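Local structure of galactan 1,3-beta-galactosidase (Phanerochaete chrysosporium, 7BYS) at residues A43-V48 / I74-V80; Q62-L66 / C119-T123. The protein probably hydrolyses beta-1,3-linked galactan from its chain end, as a family 43 glycoside hydrolase that also carries a calcium-containing carbohydrate-binding module. All blocks are in the same frame, centred on the assembly; numbering follows the deposited sequence.

Both contacts lie in the family 43 catalytic domain, where each joins the first four-stranded antiparallel sheet of the chain to the second. Contact 1 sets the loop entering strand 48-53 against the start of strand 79-88; contact 2 sets the chain leaving strand 60-61 against the turn before strand 123-128. Each relies on a single direct backbone hydrogen bond. The Phe45/Val80 centre of contact 1 and the Ala65/Tyr122 centre of contact 2 are buried, while the Ser75-Asn78 turn and the Gln62/Pro121 margin reach the surface. Contact 2 has less side-chain overlap, more backbone carbonyls and the Cys119-Cys50 disulfide. They meet at Val48, whose backbone probably hydrogen-bonds to Ala65 and Leu66.

Contact 1: A43-V48 / I74-V80; sequences ALFKAV and ISTSNVV
Phe45 N donates to Asn78 O at 2.8 Å, nearly along the C=O axis although its N-H is bent to 135°, and this bond ties the loop 43-48 to a type I turn running from Ser75 to Asn78. Beside it, Leu44 CA offers a bent C-H to the same oxygen, and Thr76 CA a straighter one to Phe45 O at 3.3 Å. Phe45 turns its ring inward across Val80, its chi1 of -178° placing CG trans to the backbone N. Val80 CG2 sits over one face, 3.7 Å from the ring centroid, as a CH-pi contact, and Ile74 O approaches the ring edge in plane, 3.3 Å from Phe45 CD2. A flat apolar ring suits this slot, offering a broad face to a branched valine and polarised C-H edges to a carbonyl. Replacing Phe45 with an alanine would probably leave Val80 without its aromatic cover and open a gap beside Ile74. On the outer side, Leu44 CB rests on Thr76 O, and Ser75 OG braces the turn by accepting from Ser77 N and donating to Asn78 OD1. One water bridges Ala43 O and Val80 N. The serine-rich corner is thus an ST turn within a beta turn, leading into the first strand of a four-stranded antiparallel sheet, a blade of the five-bladed beta-propeller of family 43, just before the galactose-binding residues Glu81 and Arg82.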
ATOM      1  N   ALA A  43      -3.489 -12.480 -11.531  1.00 13.25           N
ATOM      2  CA  ALA A  43      -4.360 -11.316 -11.530  1.00 13.76           C
ATOM      3  C   ALA A  43      -5.825 -11.701 -11.412  1.00 16.43           C
ATOM      4  O   ALA A  43      -6.674 -10.816 -11.231  1.00 19.71           O
ATOM      5  CB  ALA A  43      -4.143 -10.506 -12.812  1.00 16.54           C
ATOM      6  N   LEU A  44      -6.133 -12.993 -11.497  1.00 13.46           N
ATOM      7  CA  LEU A  44      -7.497 -13.491 -11.512  1.00 14.63           C
ATOM      8  C   LEU A  44      -7.928 -13.886 -10.106  1.00 15.31           C
ATOM      9  O   LEU A  44      -7.128 -13.965  -9.177  1.00 15.82           O
ATOM     10  CB  LEU A  44      -7.603 -14.684 -12.461  1.00 17.51           C
ATOM     11  CG  LEU A  44      -7.011 -14.415 -13.847  1.00 18.23           C
ATOM     12  CD1 LEU A  44      -7.061 -15.661 -14.726  1.00 20.87           C
ATOM     13  CD2 LEU A  44      -7.741 -13.254 -14.501  1.00 17.95           C
ATOM     14  N   PHE A  45      -9.219 -14.153  -9.963  1.00 13.28           N
ATOM     15  CA  PHE A  45      -9.816 -14.283  -8.642  1.00 13.52           C
ATOM     16  C   PHE A  45      -9.469 -15.625  -8.010  1.00 14.12           C
ATOM     17  O   PHE A  45      -9.769 -16.686  -8.576  1.00 15.07           O
ATOM     18  CB  PHE A  45     -11.325 -14.132  -8.757  1.00 12.27           C
ATOM     19  CG  PHE A  45     -12.051 -14.196  -7.443  1.00 11.36           C
ATOM     20  CD1 PHE A  45     -11.555 -13.543  -6.322  1.00 10.75           C
ATOM     21  CD2 PHE A  45     -13.254 -14.876  -7.337  1.00 10.90           C
ATOM     22  CE1 PHE A  45     -12.236 -13.574  -5.129  1.00 11.97           C
ATOM     23  CE2 PHE A  45     -13.940 -14.908  -6.136  1.00 12.88           C
ATOM     24  CZ  PHE A  45     -13.424 -14.268  -5.030  1.00 12.55           C
ATOM     25  N   LYS A  46      -8.852 -15.572  -6.834  1.00 12.18           N
ATOM     26  CA  LYS A  46      -8.687 -16.720  -5.959  1.00 12.51           C
ATOM     27  C   LYS A  46      -9.561 -16.621  -4.719  1.00 13.11           C
ATOM     28  O   LYS A  46     -10.284 -17.567  -4.403  1.00 13.61           O
ATOM     29  CB  LYS A  46      -7.219 -16.875  -5.541  1.00 12.75           C
ATOM     30  CG  LYS A  46      -6.992 -18.027  -4.566  1.00 14.73           C
ATOM     31  CD  LYS A  46      -5.516 -18.185  -4.241  1.00 19.14           C
ATOM     32  CE  LYS A  46      -5.294 -19.256  -3.184  1.00 21.37           C
ATOM     33  NZ  LYS A  46      -5.471 -20.622  -3.748  1.00 34.06           N
ATOM     34  N   ALA A  47      -9.514 -15.490  -4.006  1.00 11.43           N
ATOM     35  CA  ALA A  47     -10.380 -15.294  -2.850  1.00 10.55           C
ATOM     36  C   ALA A  47     -10.311 -13.842  -2.414  1.00  8.84           C
ATOM     37  O   ALA A  47      -9.326 -13.142  -2.672  1.00 10.11           O
ATOM     38  CB  ALA A  47      -9.962 -16.190  -1.681  1.00 12.13           C
ATOM     39  N   VAL A  48     -11.368 -13.399  -1.735  1.00  9.33           N
ATOM     40  CA  VAL A  48     -11.279 -12.234  -0.858  1.00  7.71           C
ATOM     41  C   VAL A  48     -10.953 -12.788   0.524  1.00 10.57           C
ATOM     42  O   VAL A  48     -11.754 -13.528   1.102  1.00  9.55           O
ATOM     43  CB  VAL A  48     -12.576 -11.413  -0.841  1.00  9.33           C
ATOM     44  CG1 VAL A  48     -12.467 -10.278   0.192  1.00 10.22           C
ATOM     45  CG2 VAL A  48     -12.873 -10.831  -2.219  1.00 10.96           C
ATOM     46  N   ILE A  74     -17.654 -14.211 -10.871  1.00 14.22           N
ATOM     47  CA  ILE A  74     -16.648 -14.406  -9.831  1.00 14.62           C
ATOM     48  C   ILE A  74     -16.004 -15.782  -9.947  1.00 11.09           C
ATOM     49  O   ILE A  74     -15.643 -16.399  -8.940  1.00 14.09           O
ATOM     50  CB  ILE A  74     -17.173 -14.116  -8.409  1.00 14.98           C
ATOM     51  CG1 ILE A  74     -18.291 -15.085  -7.993  1.00 13.33           C
ATOM     52  CG2 ILE A  74     -17.620 -12.648  -8.293  1.00 14.94           C
ATOM     53  CD1 ILE A  74     -18.442 -15.174  -6.484  1.00 18.56           C
ATOM     54  N   SER A  75     -15.832 -16.260 -11.180  1.00 15.14           N
ATOM     55  CA  SER A  75     -15.046 -17.463 -11.415  1.00 12.77           C
ATOM     56  C   SER A  75     -13.549 -17.164 -11.278  1.00 18.47           C
ATOM     57  O   SER A  75     -13.116 -16.009 -11.198  1.00 14.27           O
ATOM     58  CB  SER A  75     -15.301 -17.988 -12.826  1.00 16.08           C
ATOM     59  OG  SER A  75     -14.633 -17.188 -13.785  1.00 17.34           O
ATOM     60  N   THR A  76     -12.740 -18.234 -11.260  1.00 15.15           N
ATOM     61  CA  THR A  76     -11.289 -18.067 -11.188  1.00 15.83           C
ATOM     62  C   THR A  76     -10.685 -17.542 -12.480  1.00 18.50           C
ATOM     63  O   THR A  76      -9.462 -17.366 -12.540  1.00 21.53           O
ATOM     64  CB  THR A  76     -10.594 -19.379 -10.813  1.00 20.68           C
ATOM     65  OG1 THR A  76     -10.954 -20.401 -11.754  1.00 26.44           O
ATOM     66  CG2 THR A  76     -10.988 -19.810  -9.434  1.00 19.97           C
ATOM     67  N   SER A  77     -11.491 -17.305 -13.508  1.00 17.31           N
ATOM     68  CA  SER A  77     -11.033 -16.667 -14.735  1.00 18.04           C
ATOM     69  C   SER A  77     -11.424 -15.196 -14.810  1.00 18.25           C
ATOM     70  O   SER A  77     -11.153 -14.541 -15.821  1.00 17.29           O
ATOM     71  CB  SER A  77     -11.578 -17.414 -15.955  0.54 21.72           C
ATOM     72  OG  SER A  77     -11.317 -18.799 -15.849  0.54 23.47           O
ATOM     73  N   ASN A  78     -12.042 -14.658 -13.760  1.00 15.78           N
ATOM     74  CA  ASN A  78     -12.494 -13.276 -13.737  1.00 14.79           C
ATOM     75  C   ASN A  78     -11.677 -12.473 -12.731  1.00 14.78           C
ATOM     76  O   ASN A  78     -10.831 -13.013 -12.014  1.00 15.11           O
ATOM     77  CB  ASN A  78     -13.982 -13.214 -13.402  1.00 14.21           C
ATOM     78  CG  ASN A  78     -14.852 -13.587 -14.577  1.00 19.24           C
ATOM     79  OD1 ASN A  78     -15.397 -14.685 -14.636  1.00 22.70           O
ATOM     80  ND2 ASN A  78     -14.986 -12.672 -15.521  1.00 24.93           N
ATOM     81  N   VAL A  79     -11.967 -11.176 -12.678  1.00 13.96           N
ATOM     82  CA  VAL A  79     -11.253 -10.219 -11.839  1.00 12.96           C
ATOM     83  C   VAL A  79     -12.155  -9.797 -10.683  1.00 10.60           C
ATOM     84  O   VAL A  79     -13.315  -9.418 -10.892  1.00 10.54           O
ATOM     85  CB  VAL A  79     -10.815  -9.000 -12.663  1.00 14.73           C
ATOM     86  CG1 VAL A  79     -10.310  -7.896 -11.754  1.00 16.22           C
ATOM     87  CG2 VAL A  79      -9.745  -9.401 -13.680  1.00 21.07           C
ATOM     88  N   VAL A  80     -11.628  -9.878  -9.463  1.00  9.75           N
ATOM     89  CA  VAL A  80     -12.292  -9.358  -8.269  1.00  9.17           C
ATOM     90  C   VAL A  80     -11.253  -8.516  -7.551  1.00  9.87           C
ATOM     91  O   VAL A  80     -10.252  -9.058  -7.064  1.00 11.27           O
ATOM     92  CB  VAL A  80     -12.801 -10.478  -7.352  1.00 11.14           C
ATOM     93  CG1 VAL A  80     -13.239  -9.899  -6.006  1.00 10.65           C
ATOM     94  CG2 VAL A  80     -13.952 -11.232  -8.006  1.00 13.63           C
TER
HETATM   95  O   HOH W   1      -8.865 -10.845  -9.290  1.00 18.77           O
HETATM   96  O   HOH W   2      -9.597 -10.925  -4.952  1.00 24.85           O

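Contact 2: Q62-L66 / C119-T123; sequences QNDAL and CGPYT
Tyr122 N and Ala65 O form the tight centre of this contact, a nearly straight hydrogen bond of 2.7 Å (169° at the hydrogen) with the donor in the carbonyl plane. The same oxygen lies near the plane of the Tyr122 ring, at its edge, 3.4 Å from Tyr122 CD1. Ala65 CB packs against that ring atom too, and a methyl is small enough to let the two backbones come this close. Ala65 CA points a C-H at Cys119 O (3.4 Å, 144° at the hydrogen), and Cys119 SG is disulfide-bonded to Cys50. Tyr122 CG stands anti to its carbonyl carbon (chi1 -75°), which sends the ring inward to Phe34 and Met96, and its hydroxyl is hydrogen-bonded to Pro118 O. Leu66 CD1 adds a lighter apolar touch on Tyr122 CB, 4.2 Å away. A classic beta bulge sets Ala65 and Leu66 opposite the single residue Val48, hydrogen-bonded to both, at the edge of the first propeller blade; strand 123-128 is an outer strand of the next. Gly120 has positive phi, and a side chain there would run into Tyr122 N; with the cis peptide before Pro121, the bend is consistent with bringing that N to Ala65 O. Toward solvent the fit is looser: Pro121 CB only approaches Asp64 O, and water 3 donates to both Asn63 O and Cys119 O. Gln62 CG rests 3.7 Å from Cys119 SG, while NE2 bends away to Ser60 O.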
ATOM      1  N   GLN A  62      -8.771 -15.588   8.996  1.00 12.68           N
ATOM      2  CA  GLN A  62      -9.990 -16.374   9.106  1.00 10.61           C
ATOM      3  C   GLN A  62     -10.293 -17.017   7.761  1.00 11.81           C
ATOM      4  O   GLN A  62      -9.595 -16.798   6.766  1.00 12.08           O
ATOM      5  CB  GLN A  62     -11.160 -15.488   9.555  1.00 14.11           C
ATOM      6  CG  GLN A  62     -10.811 -14.540  10.684  1.00 13.60           C
ATOM      7  CD  GLN A  62     -10.416 -15.277  11.938  1.00 16.30           C
ATOM      8  OE1 GLN A  62     -11.109 -16.200  12.368  1.00 16.88           O
ATOM      9  NE2 GLN A  62      -9.297 -14.876  12.539  1.00 16.65           N
ATOM     10  N   ASN A  63     -11.339 -17.839   7.735  1.00 13.28           N
ATOM     11  CA  ASN A  63     -11.790 -18.391   6.465  1.00 13.37           C
ATOM     12  C   ASN A  63     -12.075 -17.256   5.478  1.00 12.95           C
ATOM     13  O   ASN A  63     -12.472 -16.154   5.863  1.00 13.20           O
ATOM     14  CB  ASN A  63     -13.027 -19.267   6.691  1.00 14.50           C
ATOM     15  CG  ASN A  63     -12.708 -20.526   7.496  1.00 16.81           C
ATOM     16  OD1 ASN A  63     -11.828 -21.302   7.125  1.00 19.16           O
ATOM     17  ND2 ASN A  63     -13.409 -20.719   8.607  1.00 17.76           N
ATOM     18  N   ASP A  64     -11.837 -17.521   4.196  1.00 11.81           N
ATOM     19  CA  ASP A  64     -12.005 -16.488   3.182  1.00 12.81           C
ATOM     20  C   ASP A  64     -13.420 -15.922   3.198  1.00 13.33           C
ATOM     21  O   ASP A  64     -14.400 -16.645   3.405  1.00 14.47           O
ATOM     22  CB  ASP A  64     -11.688 -17.053   1.800  1.00 11.88           C
ATOM     23  CG  ASP A  64     -10.212 -17.348   1.612  1.00 12.44           C
ATOM     24  OD1 ASP A  64      -9.375 -16.689   2.261  1.00 13.93           O
ATOM     25  OD2 ASP A  64      -9.894 -18.237   0.791  1.00 15.04           O
ATOM     26  N   ALA A  65     -13.522 -14.615   2.976  1.00 11.13           N
ATOM     27  CA  ALA A  65     -14.826 -13.970   2.968  1.00 10.26           C
ATOM     28  C   ALA A  65     -15.582 -14.198   1.661  1.00 12.03           C
ATOM     29  O   ALA A  65     -16.819 -14.213   1.660  1.00 11.74           O
ATOM     30  CB  ALA A  65     -14.664 -12.470   3.213  1.00 11.61           C
ATOM     31  N   LEU A  66     -14.874 -14.354   0.544  1.00 10.72           N
ATOM     32  CA  LEU A  66     -15.521 -14.597  -0.741  1.00 11.09           C
ATOM     33  C   LEU A  66     -14.687 -15.587  -1.541  1.00 11.07           C
ATOM     34  O   LEU A  66     -13.459 -15.478  -1.601  1.00 13.92           O
ATOM     35  CB  LEU A  66     -15.744 -13.296  -1.547  1.00 12.26           C
ATOM     36  CG  LEU A  66     -16.653 -13.472  -2.767  1.00 12.48           C
ATOM     37  CD1 LEU A  66     -18.074 -13.710  -2.297  1.00 13.11           C
ATOM     38  CD2 LEU A  66     -16.575 -12.259  -3.685  1.00 12.60           C
ATOM     39  N   CYS A 119     -16.647 -11.747   8.755  1.00 14.28           N
ATOM     40  CA  CYS A 119     -15.861 -12.523   7.803  1.00 13.49           C
ATOM     41  C   CYS A 119     -16.709 -13.455   6.956  1.00 14.51           C
ATOM     42  O   CYS A 119     -16.174 -14.118   6.069  1.00 15.44           O
ATOM     43  CB  CYS A 119     -14.731 -13.306   8.483  1.00 16.64           C
ATOM     44  SG  CYS A 119     -13.257 -12.340   8.969  1.00 16.17           S
ATOM     45  N   GLY A 120     -18.021 -13.499   7.178  1.00 13.01           N
ATOM     46  CA  GLY A 120     -18.880 -14.290   6.342  1.00 15.49           C
ATOM     47  C   GLY A 120     -18.686 -15.766   6.605  1.00 15.72           C
ATOM     48  O   GLY A 120     -18.630 -16.200   7.757  1.00 17.57           O
ATOM     49  N   PRO A 121     -18.537 -16.566   5.543  1.00 16.79           N
ATOM     50  CA  PRO A 121     -18.391 -16.197   4.126  1.00 15.63           C
ATOM     51  C   PRO A 121     -19.584 -15.463   3.536  1.00 15.83           C
ATOM     52  O   PRO A 121     -20.719 -15.632   3.996  1.00 17.41           O
ATOM     53  CB  PRO A 121     -18.227 -17.552   3.425  1.00 17.70           C
ATOM     54  CG  PRO A 121     -17.718 -18.462   4.490  1.00 22.56           C
ATOM     55  CD  PRO A 121     -18.411 -18.021   5.739  1.00 21.84           C
ATOM     56  N   TYR A 122     -19.316 -14.636   2.534  1.00 14.53           N
ATOM     57  CA  TYR A 122     -20.316 -13.783   1.916  1.00 13.03           C
ATOM     58  C   TYR A 122     -21.005 -14.509   0.767  1.00 14.06           C
ATOM     59  O   TYR A 122     -20.460 -15.445   0.176  1.00 15.09           O
ATOM     60  CB  TYR A 122     -19.665 -12.486   1.401  1.00 12.28           C
ATOM     61  CG  TYR A 122     -19.317 -11.512   2.499  1.00  9.95           C
ATOM     62  CD1 TYR A 122     -18.342 -11.819   3.446  1.00 10.63           C
ATOM     63  CD2 TYR A 122     -19.974 -10.278   2.598  1.00 11.57           C
ATOM     64  CE1 TYR A 122     -18.033 -10.941   4.463  1.00 11.34           C
ATOM     65  CE2 TYR A 122     -19.663  -9.388   3.609  1.00 10.56           C
ATOM     66  CZ  TYR A 122     -18.692  -9.725   4.537  1.00 11.11           C
ATOM     67  OH  TYR A 122     -18.366  -8.876   5.560  1.00 11.74           O
ATOM     68  N   THR A 123     -22.208 -14.044   0.438  1.00 12.08           N
ATOM     69  CA  THR A 123     -23.012 -14.597  -0.648  1.00 14.24           C
ATOM     70  C   THR A 123     -23.111 -13.561  -1.763  1.00 13.11           C
ATOM     71  O   THR A 123     -23.634 -12.459  -1.551  1.00 14.71           O
ATOM     72  CB  THR A 123     -24.405 -14.988  -0.145  1.00 21.12           C
ATOM     73  OG1 THR A 123     -25.016 -13.877   0.512  1.00 20.99           O
ATOM     74  CG2 THR A 123     -24.320 -16.157   0.825  1.00 21.65           C
TER
HETATM   75  O   HOH W   3     -14.991 -16.558   6.965  1.00 20.72           O